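Local coordinates for protein acetyl-CoA acetyltransferase (Bacillus anthracis, PDB 3SS6) that probably catalyses the reversible condensation of two acetyl-CoA molecules to acetoacetyl-CoA and free CoA, as a thiolase-family acetyltransferase, at residues A[101-106]-A[278-283]; A[109-114]-A[263-268]. One frame throughout, in Å; residues are numbered along the deposited sequence. Where two conformers were deposited one is given.

Contact 1: residues A[101-106]-A[278-283]; sequences AAMQIQ and VGYSVA
Tyr280 reaches from strand 275-284 to the side of helix 93-107, an alpha/beta packing of the thiolase fold that joins its N-terminal and C-terminal halves. The helix runs obliquely over the strand, closer to antiparallel than to parallel. The tyrosine spans much of the 11.0 Å between the segment axes. Its CB points at the helix, and this carries the ring away from the strand. Beyond CB, CG sits between the backbone N and the carbonyl carbon (chi1 42°).

Ala102 and Met103 pack obliquely on the ring and its hydroxyl, while Gln106 binds the hydroxyl at the ring edge. Ala102 CB lies 4.2 Å from Tyr280 CE2. CG is the nearest methionine atom: Met103 CG is 3.3 Å from Tyr280 OH and 4.2 Å from Tyr280 CZ, the latter an apolar contact. Met103 also lies near a bound potassium ion and packs on Leu107 of the second subunit. A classic beta bulge precedes the tyrosine, where Val278 and Gly279 both face Phe390 of strand 385-393.

Gln106 meets the tyrosine from the opposite direction. Its chain is extended beyond CG, and its amide plane stands 77° from the ring plane. The tyrosine hydroxyl is the donor: Tyr280 OH binds Gln106 OE1 at 2.7 Å, on a lone pair in the carbonyl plane, with a C=O...O angle of 140°.

Contact 2: residues A[109-114]-A[263-268]; sequences VSEVVV and EEKAKE
Lys265 lies across the side chain of Glu111, the two crossing at about a right angle. The lysine comes from the first turn of helix 263-269. The glutamate stands just before strand 112-120. Lys265 CG is anti to the backbone N (chi1 -172°), and the chain then bends at chi2 (69°). Beyond the bend it is extended, which carries the end of the chain across to the carboxylate. Lys265 CE is 3.8 Å from Glu111 OE1. The ammonium is a little nearer, with Lys265 NZ 3.4 Å from the same Glu111 OE1. This is a salt bridge, but as a hydrogen bond it is weak.

The second partner of the ammonium is in its own helix. In the conformer described, Lys265 NZ donates to Glu268 OE2 at 3.1 Å, on the syn side of the carboxylate and 18° out of its plane. Glu268 also takes another conformer, so this bond may not always be made. When it is, the lysine stands between two acids, and its positive charge probably offsets their mutual repulsion. Both glutamates are exposed, so solvent should weaken the attraction.

Nearer the backbone of the lysine, the contact is apolar. Val112 CG2 lies 4.3 Å from Lys265 CG. Val112 is buried and also touches Met261 of strand 252-262. Asp52 OD2 accepts hydrogen bonds from the backbone N of both Glu111 and Val112, two bonds to one carboxylate oxygen at the start of the strand. The whole is a surface salt-bridge network at the edge of the layered thiolase fold, with an i to i+3 pair on the helix, in this conformer, joined to an acid at the entry to a sheet strand.

From the N terminus, the chain runs along helix 93-107, which carries residues 101-106. After a short loop it enters strand 112-120; residues 109-114 span that junction and belong to contact 2. About 150 residues later it returns through strand 252-262 into helix 263-269, and contact 2 closes. Strand 275-284 follows and closes contact 1, so the loop of contact 2 lies wholly within that of contact 1. Helix 93-107 packs on strands of both halves of the fold, 112-120 and 275-284. The contact centres are 15 Å apart, yet the first segments touch: Gln104 OE1 and Ser110 OG are 2.7 Å apart, a probable hydrogen bond, and Ala101 packs on Val113.

Contact 1: residues A[101-106]-A[278-283]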
ATOM      1  N   ALA A 101     -16.726  24.803 -23.691  1.00 14.34           N
ATOM      2  CA  ALA A 101     -16.315  26.201 -23.816  1.00 13.28           C
ATOM      3  C   ALA A 101     -17.149  26.887 -24.895  1.00 13.81           C
ATOM      4  O   ALA A 101     -17.639  28.021 -24.715  1.00 13.16           O
ATOM      5  CB  ALA A 101     -14.823  26.295 -24.166  1.00 13.76           C
ATOM      6  N   ALA A 102     -17.319  26.203 -26.024  1.00 12.84           N
ATOM      7  CA  ALA A 102     -18.114  26.777 -27.105  1.00 14.41           C
ATOM      8  C   ALA A 102     -19.549  27.040 -26.644  1.00 15.94           C
ATOM      9  O   ALA A 102     -20.133  28.087 -26.963  1.00 15.74           O
ATOM     10  CB  ALA A 102     -18.092  25.867 -28.328  1.00 14.77           C
ATOM     11  N   MET A 103     -20.116  26.110 -25.880  1.00 14.62           N
ATOM     12  CA  MET A 103     -21.473  26.304 -25.376  1.00 14.51           C
ATOM     13  C   MET A 103     -21.569  27.557 -24.521  1.00 16.70           C
ATOM     14  O   MET A 103     -22.493  28.348 -24.687  1.00 15.02           O
ATOM     15  CB  MET A 103     -21.961  25.092 -24.572  1.00 15.19           C
ATOM     16  CG  MET A 103     -22.101  23.828 -25.407  1.00 14.14           C
ATOM     17  SD  MET A 103     -23.108  22.541 -24.609  1.00 17.28           S
ATOM     18  CE  MET A 103     -22.081  22.092 -23.208  1.00 25.41           C
ATOM     19  N   GLN A 104     -20.628  27.731 -23.597  1.00 14.01           N
ATOM     20  CA  GLN A 104     -20.642  28.918 -22.746  1.00 13.62           C
ATOM     21  C   GLN A 104     -20.555  30.187 -23.586  1.00 14.72           C
ATOM     22  O   GLN A 104     -21.236  31.170 -23.312  1.00 14.88           O
ATOM     23  CB  GLN A 104     -19.489  28.895 -21.741  1.00 12.26           C
ATOM     24  CG  GLN A 104     -19.645  27.833 -20.666  1.00 13.32           C
ATOM     25  CD  GLN A 104     -18.689  28.033 -19.501  1.00 19.45           C
ATOM     26  OE1 GLN A 104     -17.783  28.868 -19.557  1.00 24.60           O
ATOM     27  NE2 GLN A 104     -18.885  27.262 -18.445  1.00 21.19           N
ATOM     28  N   ILE A 105     -19.711  30.170 -24.610  1.00 14.34           N
ATOM     29  CA  ILE A 105     -19.543  31.356 -25.450  1.00 14.34           C
ATOM     30  C   ILE A 105     -20.777  31.607 -26.306  1.00 16.18           C
ATOM     31  O   ILE A 105     -21.237  32.744 -26.424  1.00 16.63           O
ATOM     32  CB  ILE A 105     -18.277  31.244 -26.313  1.00 13.10           C
ATOM     33  CG1 ILE A 105     -17.044  31.228 -25.395  1.00 14.69           C
ATOM     34  CG2 ILE A 105     -18.223  32.384 -27.356  1.00 13.71           C
ATOM     35  CD1 ILE A 105     -15.758  30.763 -26.082  1.00 16.03           C
ATOM     36  N   GLN A 106     -21.327  30.550 -26.897  1.00 15.21           N
ATOM     37  CA  GLN A 106     -22.525  30.724 -27.715  1.00 15.68           C
ATOM     38  C   GLN A 106     -23.654  31.366 -26.912  1.00 16.68           C
ATOM     39  O   GLN A 106     -24.402  32.211 -27.427  1.00 17.37           O
ATOM     40  CB  GLN A 106     -22.998  29.382 -28.264  1.00 16.02           C
ATOM     41  CG  GLN A 106     -22.047  28.701 -29.241  1.00 19.16           C
ATOM     42  CD  GLN A 106     -22.513  27.283 -29.560  1.00 29.30           C
ATOM     43  OE1 GLN A 106     -21.930  26.288 -29.091  1.00 25.53           O
ATOM     44  NE2 GLN A 106     -23.592  27.185 -30.331  1.00 31.67           N
ATOM     45  N   VAL A 278     -17.826  25.334 -36.294  1.00 16.85           N
ATOM     46  CA  VAL A 278     -19.133  25.340 -36.954  1.00 16.70           C
ATOM     47  C   VAL A 278     -20.123  24.299 -36.431  1.00 17.49           C
ATOM     48  O   VAL A 278     -21.314  24.401 -36.707  1.00 20.52           O
ATOM     49  CB  VAL A 278     -19.030  25.246 -38.493  1.00 23.80           C
ATOM     50  CG1 VAL A 278     -18.294  26.471 -39.054  1.00 26.94           C
ATOM     51  CG2 VAL A 278     -18.351  23.972 -38.911  1.00 23.99           C
ATOM     52  N   GLY A 279     -19.638  23.311 -35.677  1.00 16.79           N
ATOM     53  CA  GLY A 279     -20.523  22.305 -35.108  1.00 17.78           C
ATOM     54  C   GLY A 279     -19.788  21.240 -34.323  1.00 15.39           C
ATOM     55  O   GLY A 279     -18.570  21.156 -34.368  1.00 15.46           O
ATOM     56  N   TYR A 280     -20.540  20.437 -33.580  1.00 16.37           N
ATOM     57  CA  TYR A 280     -19.975  19.312 -32.846  1.00 15.45           C
ATOM     58  C   TYR A 280     -21.073  18.310 -32.578  1.00 15.43           C
ATOM     59  O   TYR A 280     -22.258  18.669 -32.567  1.00 18.17           O
ATOM     60  CB  TYR A 280     -19.308  19.758 -31.527  1.00 15.44           C
ATOM     61  CG  TYR A 280     -20.104  20.796 -30.762  1.00 16.90           C
ATOM     62  CD1 TYR A 280     -21.126  20.423 -29.894  1.00 15.26           C
ATOM     63  CD2 TYR A 280     -19.846  22.153 -30.926  1.00 18.13           C
ATOM     64  CE1 TYR A 280     -21.860  21.375 -29.213  1.00 17.25           C
ATOM     65  CE2 TYR A 280     -20.573  23.108 -30.247  1.00 16.94           C
ATOM     66  CZ  TYR A 280     -21.581  22.711 -29.386  1.00 17.62           C
ATOM     67  OH  TYR A 280     -22.328  23.649 -28.707  1.00 20.92           O
ATOM     68  N   SER A 281     -20.693  17.050 -32.374  1.00 15.90           N
ATOM     69  CA  SER A 281     -21.682  16.000 -32.195  1.00 16.20           C
ATOM     70  C   SER A 281     -21.160  14.868 -31.313  1.00 17.71           C
ATOM     71  O   SER A 281     -19.952  14.649 -31.210  1.00 19.71           O
ATOM     72  CB  SER A 281     -22.093  15.446 -33.555  1.00 20.76           C
ATOM     73  OG  SER A 281     -20.947  15.004 -34.252  1.00 21.40           O
ATOM     74  N   VAL A 282     -22.093  14.157 -30.687  1.00 17.11           N
ATOM     75  CA  VAL A 282     -21.773  13.058 -29.773  1.00 16.53           C
ATOM     76  C   VAL A 282     -22.716  11.892 -30.068  1.00 17.81           C
ATOM     77  O   VAL A 282     -23.928  12.085 -30.191  1.00 22.20           O
ATOM     78  CB  VAL A 282     -21.970  13.495 -28.299  1.00 18.67           C
ATOM     79  CG1 VAL A 282     -21.723  12.332 -27.352  1.00 19.71           C
ATOM     80  CG2 VAL A 282     -21.049  14.664 -27.959  1.00 17.83           C
ATOM     81  N   ALA A 283     -22.169  10.685 -30.178  1.00 16.39           N
ATOM     82  CA  ALA A 283     -23.005   9.511 -30.454  1.00 17.47           C
ATOM     83  C   ALA A 283     -22.622   8.345 -29.548  1.00 19.53           C
ATOM     84  O   ALA A 283     -21.442   8.103 -29.305  1.00 21.29           O
ATOM     85  CB  ALA A 283     -22.880   9.108 -31.931  1.00 21.27           C
TER

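Contact 2: residues A[109-114]-A[263-268]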
ATOM      1  N   VAL A 109     -22.605  33.025 -21.619  1.00 16.15           N
ATOM      2  CA  VAL A 109     -22.190  32.699 -20.250  1.00 19.11           C
ATOM      3  C   VAL A 109     -20.758  33.188 -20.010  1.00 23.15           C
ATOM      4  O   VAL A 109     -20.446  33.724 -18.942  1.00 22.42           O
ATOM      5  CB  VAL A 109     -22.269  31.185 -19.987  1.00 19.95           C
ATOM      6  CG1 VAL A 109     -21.552  30.803 -18.684  1.00 20.74           C
ATOM      7  CG2 VAL A 109     -23.724  30.726 -19.968  1.00 20.61           C
ATOM      8  N   SER A 110     -19.900  33.003 -21.016  1.00 17.47           N
ATOM      9  CA  SER A 110     -18.527  33.499 -20.991  1.00 16.21           C
ATOM     10  C   SER A 110     -18.221  34.235 -22.282  1.00 18.03           C
ATOM     11  O   SER A 110     -18.822  33.941 -23.314  1.00 19.77           O
ATOM     12  CB  SER A 110     -17.537  32.341 -20.878  1.00 15.40           C
ATOM     13  OG  SER A 110     -17.733  31.586 -19.704  1.00 18.16           O
ATOM     14  N   GLU A 111     -17.275  35.172 -22.236  1.00 15.48           N
ATOM     15  CA  GLU A 111     -16.812  35.835 -23.450  1.00 17.97           C
ATOM     16  C   GLU A 111     -15.509  35.232 -23.950  1.00 15.82           C
ATOM     17  O   GLU A 111     -15.277  35.169 -25.152  1.00 17.38           O
ATOM     18  CB  GLU A 111     -16.644  37.341 -23.225  1.00 24.52           C
ATOM     19  CG  GLU A 111     -17.967  38.064 -23.041  1.00 32.44           C
ATOM     20  CD  GLU A 111     -17.814  39.572 -23.033  1.00 40.54           C
ATOM     21  OE1 GLU A 111     -16.776  40.070 -22.545  1.00 42.61           O
ATOM     22  OE2 GLU A 111     -18.733  40.257 -23.526  1.00 47.42           O
ATOM     23  N   VAL A 112     -14.669  34.801 -23.012  1.00 15.88           N
ATOM     24  CA  VAL A 112     -13.370  34.198 -23.311  1.00 13.67           C
ATOM     25  C   VAL A 112     -13.213  32.935 -22.461  1.00 14.97           C
ATOM     26  O   VAL A 112     -13.366  32.983 -21.244  1.00 15.37           O
ATOM     27  CB  VAL A 112     -12.209  35.168 -22.960  1.00 16.15           C
ATOM     28  CG1 VAL A 112     -10.854  34.511 -23.210  1.00 15.85           C
ATOM     29  CG2 VAL A 112     -12.313  36.447 -23.781  1.00 16.02           C
ATOM     30  N   VAL A 113     -12.920  31.802 -23.095  1.00 13.10           N
ATOM     31  CA  VAL A 113     -12.674  30.567 -22.349  1.00 12.03           C
ATOM     32  C   VAL A 113     -11.386  29.917 -22.834  1.00 14.90           C
ATOM     33  O   VAL A 113     -11.124  29.882 -24.039  1.00 14.33           O
ATOM     34  CB  VAL A 113     -13.822  29.561 -22.534  1.00 12.86           C
ATOM     35  CG1 VAL A 113     -13.558  28.274 -21.715  1.00 13.16           C
ATOM     36  CG2 VAL A 113     -15.144  30.188 -22.140  1.00 15.52           C
ATOM     37  N   VAL A 114     -10.582  29.420 -21.897  1.00 12.49           N
ATOM     38  CA  VAL A 114      -9.385  28.655 -22.229  1.00 10.97           C
ATOM     39  C   VAL A 114      -9.744  27.188 -21.986  1.00 15.28           C
ATOM     40  O   VAL A 114     -10.174  26.820 -20.896  1.00 15.16           O
ATOM     41  CB  VAL A 114      -8.200  29.071 -21.355  1.00 15.08           C
ATOM     42  CG1 VAL A 114      -6.992  28.198 -21.652  1.00 16.77           C
ATOM     43  CG2 VAL A 114      -7.857  30.545 -21.607  1.00 16.02           C
ATOM     44  N   GLU A 263     -16.979  35.658 -31.651  1.00 17.66           N
ATOM     45  CA  GLU A 263     -16.459  36.342 -32.820  1.00 18.67           C
ATOM     46  C   GLU A 263     -16.517  37.863 -32.625  1.00 20.09           C
ATOM     47  O   GLU A 263     -15.643  38.592 -33.099  1.00 20.26           O
ATOM     48  CB  GLU A 263     -17.221  35.921 -34.073  1.00 18.24           C
ATOM     49  CG  GLU A 263     -16.529  36.407 -35.350  1.00 19.70           C
ATOM     50  CD  GLU A 263     -17.032  35.720 -36.601  1.00 26.53           C
ATOM     51  OE1 GLU A 263     -18.018  34.959 -36.523  1.00 24.15           O
ATOM     52  OE2 GLU A 263     -16.434  35.946 -37.676  1.00 28.32           O
ATOM     53  N   GLU A 264     -17.549  38.331 -31.929  1.00 20.50           N
ATOM     54  CA  GLU A 264     -17.686  39.757 -31.647  0.50 23.18           C
ATOM     55  C   GLU A 264     -16.558  40.263 -30.749  1.00 23.22           C
ATOM     56  O   GLU A 264     -16.024  41.356 -30.975  1.00 23.74           O
ATOM     57  CB  GLU A 264     -19.061  40.079 -31.052  0.50 25.99           C
ATOM     58  CG  GLU A 264     -20.203  39.890 -32.038  0.50 28.20           C
ATOM     59  CD  GLU A 264     -21.506  40.523 -31.578  0.50 35.84           C
ATOM     60  OE1 GLU A 264     -21.683  40.715 -30.355  0.50 37.38           O
ATOM     61  OE2 GLU A 264     -22.353  40.830 -32.446  0.50 37.65           O
ATOM     62  N   LYS A 265     -16.176  39.467 -29.756  1.00 19.51           N
ATOM     63  CA  LYS A 265     -15.069  39.813 -28.876  1.00 19.03           C
ATOM     64  C   LYS A 265     -13.761  39.889 -29.665  1.00 19.84           C
ATOM     65  O   LYS A 265     -12.946  40.783 -29.445  1.00 21.88           O
ATOM     66  CB  LYS A 265     -14.939  38.774 -27.759  1.00 23.12           C
ATOM     67  CG  LYS A 265     -13.928  39.132 -26.675  1.00 26.17           C
ATOM     68  CD  LYS A 265     -14.429  40.306 -25.852  1.00 34.45           C
ATOM     69  CE  LYS A 265     -13.590  40.520 -24.608  1.00 38.37           C
ATOM     70  NZ  LYS A 265     -14.084  41.704 -23.844  1.00 39.14           N
ATOM     71  N   ALA A 266     -13.560  38.955 -30.592  1.00 18.99           N
ATOM     72  CA  ALA A 266     -12.356  38.993 -31.420  1.00 18.38           C
ATOM     73  C   ALA A 266     -12.334  40.255 -32.290  1.00 20.91           C
ATOM     74  O   ALA A 266     -11.293  40.895 -32.445  1.00 21.79           O
ATOM     75  CB  ALA A 266     -12.249  37.742 -32.279  1.00 18.54           C
ATOM     76  N   LYS A 267     -13.484  40.611 -32.853  1.00 19.53           N
ATOM     77  CA  LYS A 267     -13.576  41.830 -33.661  1.00 23.31           C
ATOM     78  C   LYS A 267     -13.268  43.051 -32.803  1.00 28.24           C
ATOM     79  O   LYS A 267     -12.556  43.966 -33.236  1.00 28.13           O
ATOM     80  CB  LYS A 267     -14.965  41.960 -34.286  1.00 25.94           C
ATOM     81  CG  LYS A 267     -15.147  43.202 -35.179  1.00 33.86           C
ATOM     82  CD  LYS A 267     -14.389  43.039 -36.487  1.00 42.54           C
ATOM     83  CE  LYS A 267     -14.622  44.220 -37.421  1.00 52.79           C
ATOM     84  NZ  LYS A 267     -14.002  43.993 -38.757  1.00 56.63           N
ATOM     85  N   GLU A 268     -13.812  43.060 -31.589  1.00 28.37           N
ATOM     86  CA  GLU A 268     -13.585  44.147 -30.640  0.50 33.55           C
ATOM     87  C   GLU A 268     -12.092  44.356 -30.407  1.00 31.96           C
ATOM     88  O   GLU A 268     -11.606  45.492 -30.370  1.00 33.09           O
ATOM     89  CB  GLU A 268     -14.278  43.833 -29.310  0.50 36.55           C
ATOM     90  CG  GLU A 268     -13.835  44.696 -28.136  0.50 40.82           C
ATOM     91  CD  GLU A 268     -14.201  44.084 -26.788  0.50 45.42           C
ATOM     92  OE1 GLU A 268     -15.409  43.945 -26.498  0.50 46.62           O
ATOM     93  OE2 GLU A 268     -13.278  43.734 -26.020  0.50 46.71           O
TER